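Local structure of predicted phosphatase, HAD family (Clostridium acetobutylicum, 3MC1) at residues A[6-11]-A[150-155]; A[139-142]-A[146-149]; A[173-176]-A[181-184]; A[97-100]-A[104-107]; A[202-207]-A[211-216]. The protein probably acts as a phosphatase of the haloacid dehalogenase (HAD) superfamily, holding a sodium ion in the metal site of this crystal form. One frame throughout, in Å; residues are numbered along the deposited sequence.

Contact 1 of 5, residues A[6-11]-A[150-155]. With NA (sodium ion), chain C.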
loop_
_atom_site.group_PDB
_atom_site.type_symbol
_atom_site.label_atom_id
_atom_site.label_comp_id
_atom_site.label_asym_id
_atom_site.label_seq_id
_atom_site.Cartn_x
_atom_site.Cartn_y
_atom_site.Cartn_z
ATOM N N TYR A 6 12.598 7.657 -10.535
ATOM C CA TYR A 6 11.952 6.647 -9.706
ATOM C C TYR A 6 10.494 6.903 -9.389
ATOM O O TYR A 6 10.078 8.039 -9.161
ATOM C CB TYR A 6 12.729 6.491 -8.404
ATOM C CG TYR A 6 14.085 5.850 -8.568
ATOM C CD1 TYR A 6 14.252 4.473 -8.401
ATOM C CD2 TYR A 6 15.211 6.624 -8.853
ATOM C CE1 TYR A 6 15.516 3.881 -8.505
ATOM C CE2 TYR A 6 16.474 6.044 -8.962
ATOM C CZ TYR A 6 16.620 4.675 -8.783
ATOM O OH TYR A 6 17.872 4.110 -8.866
ATOM N N VAL A 7 9.723 5.822 -9.383
ATOM C CA VAL A 7 8.307 5.885 -9.084
ATOM C C VAL A 7 8.017 4.812 -8.023
ATOM O O VAL A 7 8.142 3.615 -8.292
ATOM C CB VAL A 7 7.454 5.589 -10.337
ATOM C CG1 VAL A 7 5.980 5.733 -9.995
ATOM C CG2 VAL A 7 7.831 6.538 -11.505
ATOM N N LEU A 8 7.668 5.253 -6.815
ATOM C CA LEU A 8 7.325 4.338 -5.722
ATOM C C LEU A 8 5.801 4.170 -5.674
ATOM O O LEU A 8 5.055 5.129 -5.847
ATOM C CB LEU A 8 7.835 4.883 -4.382
ATOM C CG LEU A 8 9.308 4.620 -4.028
ATOM C CD1 LEU A 8 10.232 5.270 -5.057
ATOM C CD2 LEU A 8 9.603 5.149 -2.617
ATOM N N PHE A 9 5.352 2.938 -5.445
ATOM C CA PHE A 9 3.931 2.609 -5.396
ATOM C C PHE A 9 3.601 1.876 -4.105
ATOM O O PHE A 9 4.405 1.073 -3.619
ATOM C CB PHE A 9 3.546 1.625 -6.513
ATOM C CG PHE A 9 3.651 2.172 -7.921
ATOM C CD1 PHE A 9 2.534 2.696 -8.563
ATOM C CD2 PHE A 9 4.849 2.077 -8.630
ATOM C CE1 PHE A 9 2.607 3.109 -9.907
ATOM C CE2 PHE A 9 4.934 2.487 -9.962
ATOM C CZ PHE A 9 3.812 3.000 -10.603
ATOM N N ASP A 10 2.421 2.136 -3.557
ATOM C CA ASP A 10 1.995 1.362 -2.399
ATOM C C ASP A 10 1.414 0.126 -3.088
ATOM O O ASP A 10 1.299 0.107 -4.320
ATOM C CB ASP A 10 0.916 2.079 -1.593
ATOM C CG ASP A 10 0.494 1.283 -0.366
ATOM O OD1 ASP A 10 1.373 0.641 0.261
ATOM O OD2 ASP A 10 -0.709 1.294 -0.030
ATOM N N LEU A 11 1.055 -0.905 -2.326
ATOM C CA LEU A 11 0.523 -2.129 -2.919
ATOM C C LEU A 11 -1.003 -2.219 -2.890
ATOM O O LEU A 11 -1.655 -2.087 -3.923
ATOM C CB LEU A 11 1.141 -3.355 -2.218
ATOM C CG LEU A 11 0.727 -4.764 -2.663
ATOM C CD1 LEU A 11 0.731 -4.917 -4.186
ATOM C CD2 LEU A 11 1.703 -5.767 -2.052
ATOM N N TYR A 150 13.523 3.835 4.033
ATOM C CA TYR A 150 14.425 2.696 3.916
ATOM C C TYR A 150 14.581 2.295 2.455
ATOM O O TYR A 150 15.665 1.932 2.023
ATOM C CB TYR A 150 13.902 1.500 4.726
ATOM C CG TYR A 150 14.860 0.322 4.771
ATOM C CD1 TYR A 150 16.119 0.434 5.366
ATOM C CD2 TYR A 150 14.515 -0.898 4.202
ATOM C CE1 TYR A 150 17.011 -0.650 5.387
ATOM C CE2 TYR A 150 15.393 -1.979 4.213
ATOM C CZ TYR A 150 16.638 -1.854 4.805
ATOM O OH TYR A 150 17.497 -2.938 4.803
ATOM N N ALA A 151 13.494 2.357 1.694
ATOM C CA ALA A 151 13.551 2.006 0.280
ATOM C C ALA A 151 14.484 2.982 -0.441
ATOM O O ALA A 151 15.330 2.576 -1.245
ATOM C CB ALA A 151 12.153 2.064 -0.332
HETATM N N MSE A 152 14.324 4.269 -0.150
HETATM C CA MSE A 152 15.160 5.286 -0.765
HETATM C C MSE A 152 16.618 5.077 -0.348
HETATM O O MSE A 152 17.520 5.111 -1.186
HETATM C CB MSE A 152 14.656 6.672 -0.368
HETATM C CG MSE A 152 13.279 6.980 -0.954
HETATM SE SE MSE A 152 12.605 8.723 -0.469
HETATM C CE MSE A 152 13.729 9.803 -1.627
ATOM N N GLU A 153 16.846 4.840 0.939
ATOM C CA GLU A 153 18.196 4.588 1.436
ATOM C C GLU A 153 18.813 3.363 0.755
ATOM O O GLU A 153 19.974 3.390 0.339
ATOM C CB GLU A 153 18.171 4.370 2.953
ATOM C CG GLU A 153 17.906 5.638 3.755
ATOM C CD GLU A 153 17.822 5.377 5.238
ATOM O OE1 GLU A 153 18.202 4.269 5.665
ATOM O OE2 GLU A 153 17.377 6.278 5.979
ATOM N N SER A 154 18.029 2.296 0.632
ATOM C CA SER A 154 18.495 1.055 0.024
ATOM C C SER A 154 18.873 1.167 -1.439
ATOM O O SER A 154 19.806 0.506 -1.894
ATOM C CB SER A 154 17.429 -0.030 0.164
ATOM O OG SER A 154 17.189 -0.317 1.528
ATOM N N LEU A 155 18.141 1.994 -2.177
ATOM C CA LEU A 155 18.391 2.176 -3.603
ATOM C C LEU A 155 19.120 3.482 -3.896
ATOM O O LEU A 155 19.373 3.810 -5.050
ATOM C CB LEU A 155 17.062 2.146 -4.362
ATOM C CG LEU A 155 16.324 0.803 -4.364
ATOM C CD1 LEU A 155 14.821 1.005 -4.551
ATOM C CD2 LEU A 155 16.894 -0.053 -5.469
HETATM NA NA NA C . -2.806 1.541 -0.043
HETATM O O HOH W 1 -5.019 1.029 0.647
HETATM O O HOH W 2 -2.199 2.846 1.635
#

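Contact 2 of 5, residues A[139-142]-A[146-149]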
loop_
_atom_site.group_PDB
_atom_site.type_symbol
_atom_site.label_atom_id
_atom_site.label_comp_id
_atom_site.label_asym_id
_atom_site.label_seq_id
_atom_site.Cartn_x
_atom_site.Cartn_y
_atom_site.Cartn_z
ATOM N N GLY A 139 6.975 -5.749 12.675
ATOM C CA GLY A 139 6.544 -4.368 12.784
ATOM C C GLY A 139 7.576 -3.334 13.200
ATOM O O GLY A 139 7.223 -2.172 13.409
ATOM N N LYS A 140 8.839 -3.729 13.324
ATOM C CA LYS A 140 9.879 -2.772 13.708
ATOM C C LYS A 140 10.016 -1.700 12.627
ATOM O O LYS A 140 10.301 -0.532 12.911
ATOM C CB LYS A 140 11.213 -3.491 13.929
ATOM C CG LYS A 140 11.218 -4.323 15.200
ATOM C CD LYS A 140 12.610 -4.770 15.594
ATOM C CE LYS A 140 12.575 -5.465 16.951
ATOM N NZ LYS A 140 13.920 -5.944 17.381
ATOM N N LEU A 141 9.812 -2.114 11.384
ATOM C CA LEU A 141 9.856 -1.212 10.237
ATOM C C LEU A 141 8.483 -1.403 9.597
ATOM O O LEU A 141 8.224 -2.456 9.018
ATOM C CB LEU A 141 10.958 -1.649 9.266
ATOM C CG LEU A 141 11.106 -0.868 7.958
ATOM C CD1 LEU A 141 11.566 0.548 8.262
ATOM C CD2 LEU A 141 12.117 -1.569 7.049
ATOM N N SER A 142 7.595 -0.418 9.712
ATOM C CA SER A 142 6.265 -0.583 9.138
ATOM C C SER A 142 5.469 0.657 8.736
ATOM O O SER A 142 4.585 0.549 7.886
ATOM C CB SER A 142 5.403 -1.445 10.070
ATOM O OG SER A 142 5.249 -0.837 11.337
ATOM N N ASP A 146 8.620 5.351 7.306
ATOM C CA ASP A 146 9.814 4.540 7.529
ATOM C C ASP A 146 10.159 3.585 6.392
ATOM O O ASP A 146 11.333 3.345 6.122
ATOM C CB ASP A 146 9.691 3.756 8.844
ATOM C CG ASP A 146 9.553 4.664 10.073
ATOM O OD1 ASP A 146 9.852 5.878 9.972
ATOM O OD2 ASP A 146 9.157 4.154 11.152
ATOM N N VAL A 147 9.154 3.034 5.717
ATOM C CA VAL A 147 9.434 2.111 4.625
ATOM C C VAL A 147 9.917 2.870 3.389
ATOM O O VAL A 147 10.815 2.413 2.676
ATOM C CB VAL A 147 8.186 1.256 4.283
ATOM C CG1 VAL A 147 8.443 0.407 3.049
ATOM C CG2 VAL A 147 7.856 0.353 5.465
ATOM N N ILE A 148 9.327 4.034 3.138
ATOM C CA ILE A 148 9.750 4.834 1.997
ATOM C C ILE A 148 11.210 5.268 2.228
ATOM O O ILE A 148 12.042 5.184 1.328
ATOM C CB ILE A 148 8.849 6.083 1.824
ATOM C CG1 ILE A 148 7.469 5.657 1.300
ATOM C CG2 ILE A 148 9.513 7.075 0.870
ATOM C CD1 ILE A 148 6.406 6.777 1.281
ATOM N N ARG A 149 11.509 5.713 3.448
ATOM C CA ARG A 149 12.856 6.165 3.789
ATOM C C ARG A 149 13.881 5.048 3.619
ATOM O O ARG A 149 14.981 5.285 3.128
ATOM C CB ARG A 149 12.897 6.685 5.235
ATOM C CG ARG A 149 14.180 7.437 5.581
ATOM C CD ARG A 149 14.143 8.020 6.987
ATOM N NE ARG A 149 12.957 8.840 7.232
ATOM C CZ ARG A 149 12.689 9.983 6.611
ATOM N NH1 ARG A 149 13.526 10.452 5.695
ATOM N NH2 ARG A 149 11.588 10.665 6.912
HETATM O O HOH W 3 7.956 1.887 11.319
#

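Contact 3 of 5, residues A[173-176]-A[181-184]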
loop_
_atom_site.group_PDB
_atom_site.type_symbol
_atom_site.label_atom_id
_atom_site.label_comp_id
_atom_site.label_asym_id
_atom_site.label_seq_id
_atom_site.Cartn_x
_atom_site.Cartn_y
_atom_site.Cartn_z
ATOM N N ILE A 173 1.214 11.534 3.641
ATOM C CA ILE A 173 1.993 11.903 4.815
ATOM C C ILE A 173 3.387 11.267 4.751
ATOM O O ILE A 173 4.392 11.926 5.030
ATOM C CB ILE A 173 1.258 11.460 6.112
ATOM C CG1 ILE A 173 -0.104 12.156 6.188
ATOM C CG2 ILE A 173 2.096 11.787 7.340
ATOM C CD1 ILE A 173 -1.052 11.593 7.228
ATOM N N GLY A 174 3.442 9.990 4.378
ATOM C CA GLY A 174 4.718 9.294 4.276
ATOM C C GLY A 174 5.610 9.909 3.210
ATOM O O GLY A 174 6.832 9.977 3.371
ATOM N N ALA A 175 4.998 10.361 2.122
ATOM C CA ALA A 175 5.736 10.986 1.024
ATOM C C ALA A 175 6.263 12.343 1.472
ATOM O O ALA A 175 7.438 12.663 1.292
ATOM C CB ALA A 175 4.830 11.153 -0.189
ATOM N N LEU A 176 5.383 13.141 2.060
ATOM C CA LEU A 176 5.769 14.462 2.542
ATOM C C LEU A 176 6.954 14.355 3.493
ATOM O O LEU A 176 7.922 15.106 3.375
ATOM C CB LEU A 176 4.585 15.131 3.249
ATOM C CG LEU A 176 3.377 15.462 2.356
ATOM C CD1 LEU A 176 2.183 15.909 3.205
ATOM C CD2 LEU A 176 3.766 16.553 1.358
ATOM N N PRO A 181 7.084 14.264 -3.810
ATOM C CA PRO A 181 5.760 14.709 -4.243
ATOM C C PRO A 181 4.941 13.427 -4.271
ATOM O O PRO A 181 5.503 12.327 -4.384
ATOM C CB PRO A 181 6.017 15.267 -5.637
ATOM C CG PRO A 181 7.169 14.449 -6.117
ATOM C CD PRO A 181 8.065 14.364 -4.902
ATOM N N SER A 182 3.628 13.560 -4.149
ATOM C CA SER A 182 2.768 12.395 -4.157
ATOM C C SER A 182 1.583 12.550 -5.095
ATOM O O SER A 182 1.061 13.647 -5.283
ATOM C CB SER A 182 2.256 12.115 -2.744
ATOM O OG SER A 182 1.578 13.239 -2.209
ATOM N N ILE A 183 1.200 11.439 -5.709
ATOM C CA ILE A 183 0.035 11.397 -6.568
ATOM C C ILE A 183 -0.917 10.452 -5.839
ATOM O O ILE A 183 -0.593 9.280 -5.618
ATOM C CB ILE A 183 0.316 10.782 -7.945
ATOM C CG1 ILE A 183 1.372 11.589 -8.705
ATOM C CG2 ILE A 183 -0.994 10.754 -8.751
ATOM C CD1 ILE A 183 1.673 11.023 -10.096
ATOM N N GLY A 184 -2.071 10.968 -5.439
ATOM C CA GLY A 184 -3.038 10.135 -4.760
ATOM C C GLY A 184 -4.031 9.626 -5.788
ATOM O O GLY A 184 -4.382 10.352 -6.722
#

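Contact 4 of 5, residues A[97-100]-A[104-107]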
loop_
_atom_site.group_PDB
_atom_site.type_symbol
_atom_site.label_atom_id
_atom_site.label_comp_id
_atom_site.label_asym_id
_atom_site.label_seq_id
_atom_site.Cartn_x
_atom_site.Cartn_y
_atom_site.Cartn_z
ATOM N N SER A 97 4.449 0.233 -19.650
ATOM C CA SER A 97 4.679 1.527 -20.295
ATOM C C SER A 97 5.746 2.350 -19.568
ATOM O O SER A 97 6.640 2.921 -20.199
ATOM C CB SER A 97 3.371 2.321 -20.362
ATOM O OG SER A 97 3.566 3.584 -20.992
ATOM N N LEU A 98 5.667 2.401 -18.240
ATOM C CA LEU A 98 6.635 3.173 -17.470
ATOM C C LEU A 98 8.065 2.653 -17.594
ATOM O O LEU A 98 8.996 3.442 -17.734
ATOM C CB LEU A 98 6.227 3.228 -15.990
ATOM C CG LEU A 98 4.886 3.886 -15.652
ATOM C CD1 LEU A 98 4.705 3.901 -14.132
ATOM C CD2 LEU A 98 4.835 5.306 -16.220
ATOM N N LYS A 99 8.258 1.339 -17.536
ATOM C CA LYS A 99 9.609 0.804 -17.659
ATOM C C LYS A 99 10.142 1.052 -19.066
ATOM O O LYS A 99 11.348 1.176 -19.269
ATOM C CB LYS A 99 9.657 -0.698 -17.351
ATOM C CG LYS A 99 9.617 -1.031 -15.871
ATOM C CD LYS A 99 10.219 -2.407 -15.589
ATOM C CE LYS A 99 11.734 -2.408 -15.773
ATOM N NZ LYS A 99 12.356 -3.750 -15.512
ATOM N N ASP A 100 9.244 1.128 -20.039
ATOM C CA ASP A 100 9.675 1.372 -21.405
ATOM C C ASP A 100 10.257 2.781 -21.445
ATOM O O ASP A 100 11.319 3.007 -22.029
ATOM C CB ASP A 100 8.501 1.266 -22.379
ATOM C CG ASP A 100 8.944 0.853 -23.772
ATOM O OD1 ASP A 100 9.903 1.459 -24.302
ATOM O OD2 ASP A 100 8.331 -0.077 -24.338
ATOM N N HIS A 104 12.357 3.691 -13.114
ATOM C CA HIS A 104 12.732 2.580 -12.242
ATOM C C HIS A 104 11.551 2.517 -11.275
ATOM O O HIS A 104 11.225 3.522 -10.635
ATOM C CB HIS A 104 14.017 2.879 -11.470
ATOM C CG HIS A 104 15.256 2.801 -12.304
ATOM N ND1 HIS A 104 15.579 3.749 -13.252
ATOM C CD2 HIS A 104 16.241 1.873 -12.352
ATOM C CE1 HIS A 104 16.707 3.408 -13.848
ATOM N NE2 HIS A 104 17.129 2.272 -13.320
ATOM N N LEU A 105 10.906 1.354 -11.178
ATOM C CA LEU A 105 9.724 1.203 -10.330
ATOM C C LEU A 105 10.030 0.495 -9.019
ATOM O O LEU A 105 10.767 -0.487 -9.002
ATOM C CB LEU A 105 8.624 0.447 -11.100
ATOM C CG LEU A 105 8.357 0.923 -12.542
ATOM C CD1 LEU A 105 7.224 0.109 -13.187
ATOM C CD2 LEU A 105 7.996 2.396 -12.536
ATOM N N VAL A 106 9.445 0.996 -7.928
ATOM C CA VAL A 106 9.674 0.430 -6.601
ATOM C C VAL A 106 8.369 0.319 -5.814
ATOM O O VAL A 106 7.491 1.165 -5.937
ATOM C CB VAL A 106 10.653 1.336 -5.775
ATOM C CG1 VAL A 106 10.904 0.739 -4.388
ATOM C CG2 VAL A 106 11.988 1.494 -6.521
ATOM N N VAL A 107 8.228 -0.740 -5.022
ATOM C CA VAL A 107 7.039 -0.861 -4.192
ATOM C C VAL A 107 7.482 -0.461 -2.786
ATOM O O VAL A 107 8.481 -0.959 -2.272
ATOM C CB VAL A 107 6.475 -2.306 -4.136
ATOM C CG1 VAL A 107 5.383 -2.387 -3.057
ATOM C CG2 VAL A 107 5.892 -2.699 -5.486
#

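Contact 5 of 5, residues A[202-207]-A[211-216]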
loop_
_atom_site.group_PDB
_atom_site.type_symbol
_atom_site.label_atom_id
_atom_site.label_comp_id
_atom_site.label_asym_id
_atom_site.label_seq_id
_atom_site.Cartn_x
_atom_site.Cartn_y
_atom_site.Cartn_z
ATOM N N TYR A 202 -0.874 15.626 -6.013
ATOM C CA TYR A 202 -1.578 15.362 -7.269
ATOM C C TYR A 202 -2.656 14.322 -6.961
ATOM O O TYR A 202 -2.435 13.452 -6.120
ATOM C CB TYR A 202 -0.611 14.798 -8.308
ATOM C CG TYR A 202 0.706 15.527 -8.375
ATOM C CD1 TYR A 202 0.957 16.463 -9.372
ATOM C CD2 TYR A 202 1.692 15.324 -7.406
ATOM C CE1 TYR A 202 2.148 17.177 -9.393
ATOM C CE2 TYR A 202 2.886 16.044 -7.429
ATOM C CZ TYR A 202 3.101 16.973 -8.425
ATOM O OH TYR A 202 4.252 17.729 -8.443
ATOM N N ILE A 203 -3.810 14.409 -7.624
ATOM C CA ILE A 203 -4.906 13.461 -7.390
ATOM C C ILE A 203 -5.584 13.008 -8.683
ATOM O O ILE A 203 -6.054 13.834 -9.470
ATOM C CB ILE A 203 -5.980 14.072 -6.463
ATOM C CG1 ILE A 203 -5.338 14.531 -5.149
ATOM C CG2 ILE A 203 -7.051 13.040 -6.160
ATOM C CD1 ILE A 203 -6.300 15.194 -4.182
ATOM N N VAL A 204 -5.636 11.692 -8.895
ATOM C CA VAL A 204 -6.250 11.125 -10.094
ATOM C C VAL A 204 -7.320 10.090 -9.753
ATOM O O VAL A 204 -7.278 9.460 -8.692
ATOM C CB VAL A 204 -5.194 10.469 -11.019
ATOM C CG1 VAL A 204 -4.107 11.486 -11.357
ATOM C CG2 VAL A 204 -4.607 9.228 -10.363
ATOM N N ASN A 205 -8.274 9.905 -10.659
ATOM C CA ASN A 205 -9.368 8.967 -10.414
ATOM C C ASN A 205 -9.304 7.648 -11.187
ATOM O O ASN A 205 -10.191 6.805 -11.046
ATOM C CB ASN A 205 -10.697 9.661 -10.698
ATOM C CG ASN A 205 -10.741 10.266 -12.082
ATOM O OD1 ASN A 205 -10.679 9.555 -13.087
ATOM N ND2 ASN A 205 -10.835 11.592 -12.145
ATOM N N SER A 206 -8.267 7.459 -11.994
ATOM C CA SER A 206 -8.131 6.224 -12.761
ATOM C C SER A 206 -6.667 5.931 -13.051
ATOM O O SER A 206 -5.815 6.813 -12.933
ATOM C CB SER A 206 -8.874 6.329 -14.092
ATOM O OG SER A 206 -8.181 7.203 -14.967
ATOM N N VAL A 207 -6.382 4.694 -13.446
ATOM C CA VAL A 207 -5.024 4.279 -13.769
ATOM C C VAL A 207 -4.517 5.034 -14.994
ATOM O O VAL A 207 -3.332 5.353 -15.086
ATOM C CB VAL A 207 -4.950 2.747 -14.040
ATOM C CG1 VAL A 207 -3.546 2.352 -14.480
ATOM C CG2 VAL A 207 -5.338 1.978 -12.789
ATOM N N HIS A 211 -1.274 7.387 -15.270
ATOM C CA HIS A 211 -0.241 7.282 -16.291
ATOM C C HIS A 211 0.124 8.668 -16.817
ATOM O O HIS A 211 1.292 9.050 -16.821
ATOM C CB HIS A 211 -0.738 6.400 -17.442
ATOM C CG HIS A 211 0.314 6.076 -18.459
ATOM N ND1 HIS A 211 1.005 7.047 -19.154
ATOM C CD2 HIS A 211 0.801 4.890 -18.891
ATOM C CE1 HIS A 211 1.873 6.473 -19.967
ATOM N NE2 HIS A 211 1.770 5.163 -19.827
ATOM N N LYS A 212 -0.889 9.418 -17.244
ATOM C CA LYS A 212 -0.698 10.763 -17.791
ATOM C C LYS A 212 0.020 11.685 -16.820
ATOM O O LYS A 212 0.959 12.390 -17.195
ATOM C CB LYS A 212 -2.050 11.387 -18.144
ATOM C CG LYS A 212 -2.872 10.610 -19.159
ATOM C CD LYS A 212 -4.181 11.338 -19.446
ATOM C CE LYS A 212 -5.033 10.602 -20.470
ATOM N NZ LYS A 212 -4.352 10.486 -21.782
ATOM N N LYS A 213 -0.427 11.668 -15.566
ATOM C CA LYS A 213 0.140 12.512 -14.519
ATOM C C LYS A 213 1.601 12.208 -14.222
ATOM O O LYS A 213 2.390 13.121 -13.979
ATOM C CB LYS A 213 -0.672 12.366 -13.232
ATOM C CG LYS A 213 -0.414 13.464 -12.218
ATOM C CD LYS A 213 -0.924 14.797 -12.749
ATOM C CE LYS A 213 -1.044 15.845 -11.651
ATOM N NZ LYS A 213 -1.642 17.101 -12.179
ATOM N N ILE A 214 1.961 10.930 -14.217
ATOM C CA ILE A 214 3.342 10.557 -13.944
ATOM C C ILE A 214 4.250 11.191 -14.987
ATOM O O ILE A 214 5.317 11.713 -14.670
ATOM C CB ILE A 214 3.535 9.025 -13.972
ATOM C CG1 ILE A 214 2.818 8.391 -12.777
ATOM C CG2 ILE A 214 5.026 8.680 -13.932
ATOM C CD1 ILE A 214 2.913 6.873 -12.746
ATOM N N LEU A 215 3.812 11.146 -16.237
ATOM C CA LEU A 215 4.588 11.710 -17.326
ATOM C C LEU A 215 4.691 13.232 -17.255
ATOM O O LEU A 215 5.792 13.776 -17.150
ATOM C CB LEU A 215 3.985 11.287 -18.670
ATOM C CG LEU A 215 4.029 9.790 -19.002
ATOM C CD1 LEU A 215 3.295 9.533 -20.316
ATOM C CD2 LEU A 215 5.474 9.318 -19.097
ATOM N N GLU A 216 3.563 13.933 -17.291
ATOM C CA GLU A 216 3.644 15.384 -17.256
ATOM C C GLU A 216 4.280 15.934 -15.993
ATOM O O GLU A 216 4.385 17.142 -15.822
ATOM C CB GLU A 216 2.275 16.030 -17.500
ATOM C CG GLU A 216 1.118 15.504 -16.695
ATOM C CD GLU A 216 -0.167 16.251 -17.024
ATOM O OE1 GLU A 216 -0.243 17.463 -16.719
ATOM O OE2 GLU A 216 -1.095 15.635 -17.595
#

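Contact 1 of 5, residues A[6-11]-A[150-155]
Tyr6 reaches out beside Leu155 at the start of strand 6-9, where helix 144-155 lies over the sheet. Its CG is placed beside the backbone N and anti to the carbonyl carbon (chi1 -70°), which sets the ring so that its hydroxyl lies near Leu155. The hydroxyl OH of Tyr6 then comes 4.1 Å from the backbone O of Leu155, a loose approach without a hydrogen bond. Val7 points to the other side of the sheet, and Leu8 is the next residue to face the helix. There its CD2 packs 4.4 Å from CG of the selenomethionine Met152, an apolar touch near the methyl of Ala151. This alternation belongs to the first strand of the Rossmann-like HAD core, a parallel sheet in which 6-9 runs between strands 104-109 and 162-166. Past Phe9 the chain leaves the strand, and Asp10 OD2 binds the sodium ion at 2.1 Å, alongside two waters, Asp12 O and Asp167 OD1. The other carboxylate oxygen, OD1, is hydrogen-bonded to Thr109 OG1 on the neighbouring strand, so both oxygens are gripped. Asp10, Asp12 and Thr14 match the DxDx(T/V) pattern, consistent with the HAD family.

Contact 2 of 5, residues A[139-142]-A[146-149]
Leu141 and Asp146 lie alongside each other with their side chains running opposite ways, CD1 of Leu141 being 3.8 Å from CB of Asp146. The same methyl sits 3.5 Å from the backbone O of Asp146. Beside it, CG2 of Val147 comes 4.3 Å from CG of Leu141 and 4.1 Å from the carbonyl carbon of Ser142; chi1 of 174° puts CG1 anti to the backbone N and turns CG2 to the loop. These touches fold the strand-to-helix connection of the Rossmann-like HAD core, from 131-135 to 144-155, back against the helix. One water bridges the polar side: it accepts from Ser142 N at 2.8 Å and donates to Asp146 OD2 at 2.6 Å. Within the loop, Ser142 OG bonds to Gly139 O at 3.2 Å, with the donor standing above the carbonyl plane, and this ties the two ends of the 139-142 turn together. Further out, Ser142 O accepts from Ser110 OG, while Val147 rests on Val133. Two residues after Val147, Arg149 NH2 is hydrogen-bonded to Lys177 O.

Contact 3 of 5, residues A[173-176]-A[181-184]
With chi1 at 57°, Ser182 tucks OG between its own backbone N and carbonyl carbon, and it is CB rather than the hydroxyl that comes closest to Ala175. The two CB atoms, of Ala175 and Ser182, meet at 3.8 Å, both CB groups facing across from helix to strand. CB of Ala175 also lies 4.4 Å from the backbone O of Pro181, just before strand 182-185 begins. Backbones come close here, the CA atoms of Ala175 and Ser182 being 6.1 Å apart. The pair belongs to a beta-alpha-beta unit: strand 162-166 leads into helix 169-176, which crosses over and returns through a short loop to strand 182-185. Ala175 additionally packs on Met164 of the first strand, so its methyl spans both strands of the unit. Such small groups at the interface are consistent with the short helix-to-strand distance. The contact itself is plain van der Waals packing, and the buried Ser182 OG finds a weak hydrogen bond with Asn201 ND2 instead of a partner on the helix.

Contact 4 of 5, residues A[97-100]-A[104-107]
Leu105 fits its branched end against two consecutive helix residues, Leu98 and Lys99. From CB, which serves as a spacer out of strand 104-109, the chain runs up with CG beside the backbone N and anti to the carbonyl carbon (chi1 -46°). CG already comes 4.1 Å from CG of Lys99. CD1 goes to the lysine, 3.8 Å from the same Lys99 CG. CD2 of Leu105 lies 4.0 Å from both CB and CD1 of Leu98. The leucines cross at about a right angle, whereas Lys99 passes Leu105 on a slant, offering the near part of its aliphatic chain. Beyond that point the lysine bends at its third torsion (chi3 71°); Lys99 is an exposed residue, so the contact grades from buried leucines to an exposed edge, and no hydrogen bond takes part. Helix 91-101 and strand 104-109 are joined by just two residues, and the chain reverses sharply enough to hold the CA atoms of Lys99 and His104 6.5 Å apart. This tight helix-to-strand turn packs helix 91-101 on one face of the HAD core's parallel sheet. Leu105 also packs on Val7 and Phe9 of the adjacent strand 6-9, and Leu98 touches Phe9 too. On this face of the sheet helix 91-101 adjoins helix 207-215, where Ile214 is packed against Leu98.

Contact 5 of 5, residues A[202-207]-A[211-216]
Lys213 lays the near part of its chain against Tyr202 and Val204, CG of Lys213 packing 4.1 Å from CB of Tyr202. The lysine leaves the helix with CG anti to the backbone N (chi1 -164°), and the bend at chi2 lays the chain beside Tyr202. The two side chains cross at about a right angle as modelled, but how the lysine end approaches the ring is doubtful, because CE is built too close to it and the placement of CE and NZ is therefore uncertain. Two residues along the strand, Val204 meets the root of the same lysine obliquely, CG1 of Val204 lying 4.0 Å from CB of Lys213. The segments form the last strand and last helix of the HAD core: 202-204 is the outermost strand on its side of the sheet, paired with 182-185, and helix 207-215 folds back along it. Ser206 is the N-cap of that helix, its OG taking the hydrogen bond of Glu209 N. In the first turn His211 N donates to Val207 O at 2.9 Å, with an angle of 153° at the hydrogen. CB of His211 stands 3.7 Å from the same Val207 O. With CG anti to the backbone N (chi1 -172°), the His211 imidazole reaches helix 91-101, where NE2 is hydrogen-bonded to Ser97 OG.

Contacts 1, 3, 4 and 5 all reach the same parallel sheet, while contact 2 joins it through helix 144-155, shared with contact 1. Along the chain, contacts 4 and 2 both fall between the two segments of contact 1, and contacts 3 and 5 follow in series. Contacts 1 and 4 lie on neighbouring strands, their centres about 11 Å apart, and contacts 3 and 5 on another neighbouring pair, centres about 13 Å apart. Contacts 2 and 5 are the most distant, with centres about 26 Å apart. Helices 91-101 and 207-215 cover one face of the sheet, helices 144-155 and 169-176 the other, giving the three-layered core in which strand 6-9, inside the sheet, leads to the sodium site.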